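Local structure of probable starch synthase 4, chloroplastic/amyloplastic (Arabidopsis thaliana, 6GNE) at residues Y80-W85 with I97-P102; I264-W269 with A406-S411; E355-E360 with L371-D376. The protein is a probable starch synthase, a GT-B-type glycosyltransferase with two Rossmann-like domains facing each other across a cleft, where ADP and a glycan are bound in this model. All blocks are in the same frame, centred on the assembly; numbering follows the deposited sequence.

Contact 1. Residues Y80-W85 with I97-P102; sequences YKNKIW and IEPQHP
Trp85 NE1 donates to Glu98 OE1 at 2.8 Å, reaching it on the anti side, 28° out of the carboxylate plane. Ring and carboxylate are turned 50° against each other. The glutamate reaches this far because CG stands opposite its own backbone N (chi1 -166°) and the chain beyond is fully extended. Lys52 forms a cation-pi contact with the same indole and a long, weak ion pair with OE1. Beneath these side chains, Lys83 and Glu98 form a hydrogen-bonded antiparallel pair: Glu98 N reaches Lys83 O at 2.8 Å, and Lys83 N returns a bond to Glu98 O at 2.9 Å. The two segments are the arms of a beta hairpin, strands 78-89 and 92-100, within the mixed sheet of the N-terminal domain of the GT-B fold, and illustrate how such a hairpin has two unlike faces. Lys83 and Gln100 share the Glu98 face, where the aliphatic chain of Lys83 passes the Gln100 amide. Ile84, Ile97 and Pro99 occupy the other, on which Phe124 and Tyr123 of helix 117-134 cover Ile97 and Pro99. Farther along, His101 holds its CD2 3.4 Å above the centre of the Tyr80 ring, the two rings oblique to each other. Pro102 CD approaches Tyr80 CE2 to 3.8 Å, while His101 ND1 is hydrogen-bonded to Ser103 N.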
# COMPACT_ATOMS: atom_id res chain seq x y z
N TYR A 80 1.34 -31.73 -0.27
CA TYR A 80 0.67 -31.31 -1.51
C TYR A 80 1.64 -30.76 -2.53
O TYR A 80 2.63 -30.12 -2.18
CB TYR A 80 -0.41 -30.26 -1.25
CG TYR A 80 -1.56 -30.80 -0.45
CD1 TYR A 80 -1.52 -30.80 0.94
CD2 TYR A 80 -2.68 -31.32 -1.09
CE1 TYR A 80 -2.57 -31.32 1.68
CE2 TYR A 80 -3.75 -31.82 -0.36
CZ TYR A 80 -3.69 -31.83 1.02
OH TYR A 80 -4.75 -32.35 1.73
N LYS A 81 1.33 -30.99 -3.80
CA LYS A 81 2.17 -30.55 -4.90
C LYS A 81 1.95 -29.09 -5.22
O LYS A 81 0.82 -28.61 -5.18
CB LYS A 81 1.95 -31.43 -6.12
CG LYS A 81 2.62 -32.78 -5.91
CD LYS A 81 2.39 -33.72 -7.08
CE LYS A 81 3.13 -35.03 -6.83
NZ LYS A 81 2.47 -36.15 -7.57
N ASN A 82 3.04 -28.38 -5.49
CA ASN A 82 2.99 -26.98 -5.97
C ASN A 82 3.78 -26.81 -7.27
O ASN A 82 4.96 -27.18 -7.31
CB ASN A 82 3.61 -26.05 -4.92
CG ASN A 82 2.89 -26.10 -3.59
OD1 ASN A 82 3.38 -26.69 -2.64
ND2 ASN A 82 1.75 -25.47 -3.51
N LYS A 83 3.15 -26.29 -8.33
CA LYS A 83 3.85 -25.84 -9.55
C LYS A 83 4.53 -24.52 -9.23
O LYS A 83 3.89 -23.60 -8.75
CB LYS A 83 2.91 -25.61 -10.78
CG LYS A 83 2.92 -26.67 -11.87
CD LYS A 83 2.43 -28.02 -11.33
CE LYS A 83 3.21 -29.27 -11.82
NZ LYS A 83 2.54 -29.99 -12.94
N ILE A 84 5.83 -24.42 -9.52
CA ILE A 84 6.59 -23.19 -9.34
C ILE A 84 6.77 -22.50 -10.70
O ILE A 84 7.15 -23.15 -11.70
CB ILE A 84 7.96 -23.48 -8.70
CG1 ILE A 84 7.79 -24.30 -7.42
CG2 ILE A 84 8.71 -22.19 -8.40
CD1 ILE A 84 6.75 -23.76 -6.45
N TRP A 85 6.48 -21.20 -10.73
CA TRP A 85 6.68 -20.38 -11.92
C TRP A 85 7.73 -19.33 -11.62
O TRP A 85 7.81 -18.88 -10.49
CB TRP A 85 5.38 -19.69 -12.33
CG TRP A 85 4.27 -20.59 -12.72
CD1 TRP A 85 3.59 -21.46 -11.92
CD2 TRP A 85 3.69 -20.72 -14.03
NE1 TRP A 85 2.64 -22.12 -12.63
CE2 TRP A 85 2.67 -21.68 -13.93
CE3 TRP A 85 3.92 -20.09 -15.25
CZ2 TRP A 85 1.89 -22.05 -15.03
CZ3 TRP A 85 3.16 -20.45 -16.32
CH2 TRP A 85 2.16 -21.44 -16.21
N ILE A 97 3.86 -19.20 -6.78
CA ILE A 97 3.50 -20.54 -6.33
C ILE A 97 2.08 -20.86 -6.80
O ILE A 97 1.15 -20.13 -6.47
CB ILE A 97 3.63 -20.67 -4.80
CG1 ILE A 97 5.07 -20.29 -4.36
CG2 ILE A 97 3.32 -22.06 -4.33
CD1 ILE A 97 5.32 -20.50 -2.87
N GLU A 98 1.94 -21.93 -7.57
CA GLU A 98 0.62 -22.45 -7.98
C GLU A 98 0.29 -23.76 -7.24
O GLU A 98 0.75 -24.82 -7.64
CB GLU A 98 0.59 -22.66 -9.49
CG GLU A 98 -0.80 -22.87 -10.03
CD GLU A 98 -0.89 -23.09 -11.52
OE1 GLU A 98 0.13 -23.27 -12.27
OE2 GLU A 98 -2.06 -23.11 -11.94
N PRO A 99 -0.51 -23.68 -6.15
CA PRO A 99 -0.82 -24.93 -5.43
C PRO A 99 -1.75 -25.86 -6.18
O PRO A 99 -2.63 -25.43 -6.93
CB PRO A 99 -1.49 -24.45 -4.14
CG PRO A 99 -1.07 -23.02 -4.00
CD PRO A 99 -1.01 -22.51 -5.42
N GLN A 100 -1.52 -27.15 -5.98
CA GLN A 100 -2.33 -28.22 -6.55
C GLN A 100 -2.94 -28.86 -5.29
O GLN A 100 -2.59 -29.97 -4.89
CB GLN A 100 -1.46 -29.23 -7.33
CG GLN A 100 -0.38 -28.67 -8.25
CD GLN A 100 -0.79 -28.61 -9.71
OE1 GLN A 100 -0.35 -29.43 -10.51
NE2 GLN A 100 -1.63 -27.64 -10.04
N HIS A 101 -3.75 -28.07 -4.60
CA HIS A 101 -4.50 -28.53 -3.45
C HIS A 101 -5.94 -28.50 -3.93
O HIS A 101 -6.33 -27.54 -4.57
CB HIS A 101 -4.28 -27.56 -2.29
CG HIS A 101 -4.98 -27.93 -1.02
ND1 HIS A 101 -6.34 -27.77 -0.86
CD2 HIS A 101 -4.52 -28.44 0.15
CE1 HIS A 101 -6.69 -28.17 0.35
NE2 HIS A 101 -5.61 -28.58 0.98
N PRO A 102 -6.76 -29.52 -3.61
CA PRO A 102 -8.14 -29.57 -4.15
C PRO A 102 -9.01 -28.31 -3.91
O PRO A 102 -9.91 -28.05 -4.68
CB PRO A 102 -8.77 -30.80 -3.49
CG PRO A 102 -7.76 -31.34 -2.55
CD PRO A 102 -6.42 -30.72 -2.82

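Contact 2. Residues I264-W269 with A406-S411; sequences IDTDSW and AMRYGS
The side chains of Trp269 and Tyr409 cross at about a right angle, with Tyr409 CE1 in the indole plane, 3.8 Å from Trp269 CE3 on its six-membered edge. One step farther out, the Tyr409 hydroxyl passes over the backbone of Trp269, its OH 3.5 Å from Trp269 CA, and makes its hydrogen bond with Asp274. The imidazole of His381, from helix 377-386, stacks on the indole, whose side chain comes within about 4 Å of the bound ADP. The third flat group, the guanidinium of Arg408, is used along one edge. NE gives its hydrogen to Trp269 O at 2.9 Å with an N-H...O angle of 158°, and NH2 gives one to Thr266 O at 2.8 Å; both donors lie in the planes of the carbonyls they meet. The arginine's CG, trans to the backbone N (chi1 174°), lies beside Trp269 O, and a bend about the CB-CG bond (chi2 67°) then turns the guanidinium across Thr266. That turn of chain is itself shaped by Asp265, whose OD1 accepts from Asp267 N in an Asx turn and also from Ser268 N, while OD2 bridges to Lys37. Arg408 closes helix 402-408, which ends in a Schellman motif with Gly410 as C-prime. Two directional bonds to main-chain oxygens, three residues apart, should fix the guanidinium against rotation and tie the loop after strand 257-259 to this helix of the C-terminal domain.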
# COMPACT_ATOMS: atom_id res chain seq x y z
N ILE A 264 7.66 6.13 -2.97
CA ILE A 264 6.99 5.63 -4.17
C ILE A 264 8.05 5.41 -5.24
O ILE A 264 9.15 6.02 -5.22
CB ILE A 264 5.90 6.59 -4.72
CG1 ILE A 264 6.47 7.95 -5.12
CG2 ILE A 264 4.80 6.80 -3.68
CD1 ILE A 264 5.47 8.83 -5.84
N ASP A 265 7.72 4.53 -6.17
CA ASP A 265 8.58 4.22 -7.29
C ASP A 265 8.56 5.40 -8.25
O ASP A 265 7.71 5.47 -9.10
CB ASP A 265 8.12 2.94 -7.96
CG ASP A 265 9.07 2.47 -9.03
OD1 ASP A 265 9.77 3.30 -9.65
OD2 ASP A 265 9.11 1.25 -9.28
N THR A 266 9.52 6.31 -8.10
CA THR A 266 9.58 7.49 -8.95
C THR A 266 10.06 7.25 -10.41
O THR A 266 10.16 8.20 -11.16
CB THR A 266 10.39 8.62 -8.31
OG1 THR A 266 11.67 8.13 -7.93
CG2 THR A 266 9.69 9.16 -7.10
N ASP A 267 10.35 6.01 -10.80
CA ASP A 267 10.56 5.65 -12.21
C ASP A 267 9.23 5.30 -12.88
O ASP A 267 8.95 5.82 -13.94
CB ASP A 267 11.57 4.50 -12.35
CG ASP A 267 12.98 4.92 -11.97
OD1 ASP A 267 13.36 6.07 -12.25
OD2 ASP A 267 13.73 4.10 -11.39
N SER A 268 8.44 4.43 -12.25
CA SER A 268 7.03 4.19 -12.65
C SER A 268 6.14 5.43 -12.55
O SER A 268 5.41 5.75 -13.47
CB SER A 268 6.39 3.09 -11.81
OG SER A 268 6.77 1.82 -12.30
N TRP A 269 6.20 6.11 -11.41
CA TRP A 269 5.42 7.34 -11.20
C TRP A 269 6.27 8.56 -11.55
O TRP A 269 6.94 9.12 -10.69
CB TRP A 269 4.88 7.38 -9.78
CG TRP A 269 3.93 6.25 -9.51
CD1 TRP A 269 4.19 5.09 -8.83
CD2 TRP A 269 2.58 6.15 -9.95
NE1 TRP A 269 3.08 4.28 -8.80
CE2 TRP A 269 2.08 4.91 -9.50
CE3 TRP A 269 1.75 6.98 -10.69
CZ2 TRP A 269 0.78 4.50 -9.76
CZ3 TRP A 269 0.46 6.58 -10.95
CH2 TRP A 269 -0.02 5.35 -10.49
N ALA A 406 0.23 12.20 -6.20
CA ALA A 406 -0.36 13.46 -6.61
C ALA A 406 0.69 14.58 -6.68
O ALA A 406 0.81 15.27 -7.69
CB ALA A 406 -1.49 13.85 -5.69
N MET A 407 1.47 14.76 -5.61
CA MET A 407 2.49 15.81 -5.60
C MET A 407 3.58 15.61 -6.67
O MET A 407 4.08 16.56 -7.28
CB MET A 407 3.12 15.91 -4.23
CG MET A 407 2.20 16.54 -3.21
SD MET A 407 2.97 16.91 -1.65
CE MET A 407 3.05 15.29 -0.91
N ARG A 408 3.92 14.35 -6.93
CA ARG A 408 4.85 14.01 -7.98
C ARG A 408 4.33 14.48 -9.34
O ARG A 408 5.12 14.89 -10.17
CB ARG A 408 5.10 12.49 -7.96
CG ARG A 408 5.95 11.90 -9.07
CD ARG A 408 7.38 12.38 -8.99
NE ARG A 408 8.25 11.54 -9.81
CZ ARG A 408 9.39 11.91 -10.40
NH1 ARG A 408 9.84 13.14 -10.26
NH2 ARG A 408 10.09 11.03 -11.10
N TYR A 409 3.01 14.42 -9.54
CA TYR A 409 2.34 14.86 -10.77
C TYR A 409 1.80 16.30 -10.67
O TYR A 409 0.99 16.73 -11.49
CB TYR A 409 1.21 13.86 -11.14
CG TYR A 409 1.72 12.57 -11.73
CD1 TYR A 409 2.45 11.68 -10.98
CD2 TYR A 409 1.51 12.26 -13.07
CE1 TYR A 409 2.94 10.49 -11.53
CE2 TYR A 409 2.01 11.07 -13.64
CZ TYR A 409 2.72 10.20 -12.86
OH TYR A 409 3.22 9.04 -13.37
N GLY A 410 2.25 17.04 -9.67
CA GLY A 410 1.91 18.44 -9.50
C GLY A 410 0.54 18.76 -8.93
O GLY A 410 0.18 19.95 -8.91
N SER A 411 -0.23 17.75 -8.51
CA SER A 411 -1.55 17.97 -7.93
C SER A 411 -1.39 18.19 -6.43
O SER A 411 -0.75 17.38 -5.75
CB SER A 411 -2.47 16.77 -8.24
OG SER A 411 -3.82 16.97 -7.82

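Contact 3. Residues E355-E360 with L371-D376; sequences EFEGIE and LLLKYD. With ADP (adenosine-5'-diphosphate), chain F.
Leu371 and Leu373 lean on helix 350-362 within a beta-alpha-beta unit, strand 340-346, helix and strand 369-372; the chain after its last strand runs on into the ADP pocket. Leu371 CD2 rests 3.6 Å from Ile359 CG2 and faces the edge of the Phe356 ring, whereas Leu373 puts CD1 against the helix backbone, 3.5 Å from Glu357 N. Glu360 and Leu371 lie alongside, pointing opposite ways, with Glu360 CG 3.7 Å from Leu371 CB. No direct hydrogen bond joins the segments; a water does so, donating to Glu360 OE2 and to Leu371 O and accepting from Leu373 N, three bonds at the strand's end. Leu373 then centres an inverse gamma turn. Beyond it the chain reads the adenine edge: ADP N6 gives a hydrogen to Lys374 O at 3.0 Å, and Asp376 N gives one to ADP N1 at 3.1 Å. Between them Tyr375 presents a ring face to the purine, with ADP C2 3.5 Å above the plane, toward the rim. Asp376, at the N-cap of helix 377-386, accepts from Leu379 N through OD1. Adenine recognition by main-chain atoms just past a strand end fits the nucleotide site of a Rossmann-like domain of the GT-B fold.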
# COMPACT_ATOMS: atom_id res chain seq x y z
N GLU A 355 -24.42 3.91 -2.33
CA GLU A 355 -24.48 5.34 -2.00
C GLU A 355 -23.79 6.18 -3.09
O GLU A 355 -24.32 7.21 -3.53
CB GLU A 355 -23.83 5.60 -0.63
CG GLU A 355 -24.02 6.98 0.02
CD GLU A 355 -22.98 7.25 1.13
OE1 GLU A 355 -22.55 8.43 1.34
OE2 GLU A 355 -22.52 6.29 1.81
N PHE A 356 -22.62 5.73 -3.53
CA PHE A 356 -21.89 6.41 -4.59
C PHE A 356 -22.52 6.21 -5.97
O PHE A 356 -22.51 7.12 -6.78
CB PHE A 356 -20.39 6.04 -4.57
CG PHE A 356 -19.62 6.78 -3.52
CD1 PHE A 356 -19.63 6.34 -2.19
CD2 PHE A 356 -18.98 7.96 -3.83
CE1 PHE A 356 -18.98 7.04 -1.21
CE2 PHE A 356 -18.33 8.68 -2.83
CZ PHE A 356 -18.32 8.20 -1.52
N GLU A 357 -23.08 5.03 -6.21
CA GLU A 357 -23.83 4.75 -7.43
C GLU A 357 -24.98 5.74 -7.63
O GLU A 357 -25.27 6.13 -8.76
CB GLU A 357 -24.38 3.31 -7.45
CG GLU A 357 -23.41 2.30 -8.07
CD GLU A 357 -23.75 0.83 -7.84
OE1 GLU A 357 -22.86 -0.01 -8.11
OE2 GLU A 357 -24.89 0.50 -7.40
N GLY A 358 -25.63 6.13 -6.52
CA GLY A 358 -26.71 7.13 -6.53
C GLY A 358 -26.22 8.53 -6.89
O GLY A 358 -26.83 9.23 -7.69
N ILE A 359 -25.09 8.90 -6.32
CA ILE A 359 -24.45 10.18 -6.64
C ILE A 359 -24.01 10.21 -8.11
O ILE A 359 -24.11 11.24 -8.76
CB ILE A 359 -23.24 10.44 -5.73
CG1 ILE A 359 -23.69 10.61 -4.28
CG2 ILE A 359 -22.51 11.70 -6.17
CD1 ILE A 359 -22.62 10.38 -3.26
N GLU A 360 -23.54 9.08 -8.61
CA GLU A 360 -23.05 9.02 -9.97
C GLU A 360 -24.17 9.29 -10.94
O GLU A 360 -23.99 10.11 -11.82
CB GLU A 360 -22.36 7.67 -10.24
CG GLU A 360 -21.60 7.61 -11.54
CD GLU A 360 -21.93 6.38 -12.37
OE1 GLU A 360 -22.68 6.55 -13.38
OE2 GLU A 360 -21.47 5.26 -11.98
N LEU A 371 -18.04 10.50 -11.73
CA LEU A 371 -17.67 9.45 -10.79
C LEU A 371 -17.42 8.19 -11.58
O LEU A 371 -18.26 7.78 -12.37
CB LEU A 371 -18.81 9.20 -9.79
CG LEU A 371 -18.80 10.09 -8.56
CD1 LEU A 371 -18.94 11.54 -8.95
CD2 LEU A 371 -19.93 9.72 -7.62
N LEU A 372 -16.26 7.58 -11.35
CA LEU A 372 -15.85 6.39 -12.10
C LEU A 372 -15.68 5.24 -11.08
O LEU A 372 -14.65 5.09 -10.44
CB LEU A 372 -14.56 6.69 -12.85
CG LEU A 372 -14.78 7.77 -13.93
CD1 LEU A 372 -13.46 8.46 -14.28
CD2 LEU A 372 -15.48 7.21 -15.17
N LEU A 373 -16.77 4.51 -10.88
CA LEU A 373 -16.85 3.54 -9.80
C LEU A 373 -16.25 2.21 -10.20
O LEU A 373 -16.97 1.27 -10.53
CB LEU A 373 -18.29 3.40 -9.31
CG LEU A 373 -18.90 4.73 -8.82
CD1 LEU A 373 -20.29 4.48 -8.22
CD2 LEU A 373 -18.00 5.48 -7.85
N LYS A 374 -14.93 2.16 -10.21
CA LYS A 374 -14.16 1.01 -10.67
C LYS A 374 -12.66 1.16 -10.35
O LYS A 374 -12.21 2.25 -10.05
CB LYS A 374 -14.33 0.83 -12.20
CG LYS A 374 -13.78 2.00 -13.01
CD LYS A 374 -14.15 1.93 -14.48
CE LYS A 374 -13.31 2.91 -15.26
NZ LYS A 374 -13.66 2.87 -16.69
N TYR A 375 -11.93 0.05 -10.41
CA TYR A 375 -10.47 0.03 -10.35
C TYR A 375 -9.99 0.24 -11.79
O TYR A 375 -10.42 -0.49 -12.64
CB TYR A 375 -9.93 -1.31 -9.80
CG TYR A 375 -8.45 -1.23 -9.59
CD1 TYR A 375 -7.93 -0.62 -8.44
CD2 TYR A 375 -7.55 -1.65 -10.60
CE1 TYR A 375 -6.56 -0.45 -8.25
CE2 TYR A 375 -6.18 -1.47 -10.43
CZ TYR A 375 -5.70 -0.87 -9.25
OH TYR A 375 -4.34 -0.69 -9.06
N ASP A 376 -9.17 1.25 -12.06
CA ASP A 376 -8.60 1.44 -13.40
C ASP A 376 -7.24 2.13 -13.34
O ASP A 376 -7.13 3.32 -13.03
CB ASP A 376 -9.57 2.25 -14.27
CG ASP A 376 -9.16 2.32 -15.74
OD1 ASP A 376 -7.96 2.38 -16.06
OD2 ASP A 376 -10.06 2.38 -16.60
PB ADP F . -4.43 1.82 0.38
O1B ADP F . -3.23 0.93 0.54
O2B ADP F . -5.33 1.53 -0.78
O3B ADP F . -5.21 1.91 1.67
PA ADP F . -2.43 3.70 -0.51
O1A ADP F . -2.48 5.18 -0.73
O2A ADP F . -1.30 3.22 0.36
O3A ADP F . -3.87 3.30 0.08
O5' ADP F . -2.33 2.90 -1.90
C5' ADP F . -3.29 3.06 -2.94
C4' ADP F . -2.78 2.66 -4.34
O4' ADP F . -3.85 2.08 -5.10
C3' ADP F . -2.34 3.85 -5.18
O3' ADP F . -1.40 3.40 -6.13
C2' ADP F . -3.60 4.26 -5.90
O2' ADP F . -3.34 4.97 -7.10
C1' ADP F . -4.21 2.92 -6.20
N9 ADP F . -5.68 2.94 -6.30
C8 ADP F . -6.57 2.98 -5.30
N7 ADP F . -7.83 2.93 -5.78
C5 ADP F . -7.76 2.85 -7.12
C6 ADP F . -8.73 2.78 -8.26
N6 ADP F . -10.07 2.80 -8.02
N1 ADP F . -8.21 2.71 -9.52
C2 ADP F . -6.87 2.72 -9.73
N3 ADP F . -5.96 2.79 -8.74
C4 ADP F . -6.34 2.86 -7.45
O HOH W 1 -18.79 4.76 -12.97

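How the contacts relate
Along the chain contact 1 closes first, in the N-terminal domain; contact 2 then opens and encloses contact 3 in its long loop. Contact 1 lies apart, its centre 37 Å from each of the others and its nearest atoms about 20 Å away. Contacts 2 and 3 have centres 24 Å apart but come within about 7 Å at their nearest atoms, with helix 377-386 between them: it follows 371-376 directly and packs on Trp269 and Tyr409. Strand 369-372 is an outermost strand of the C-terminal parallel sheet. The hairpin thus belongs to one domain, while each of the other two contacts brings one end to ADP, Trp269 in contact 2 and residues 374-376 in contact 3.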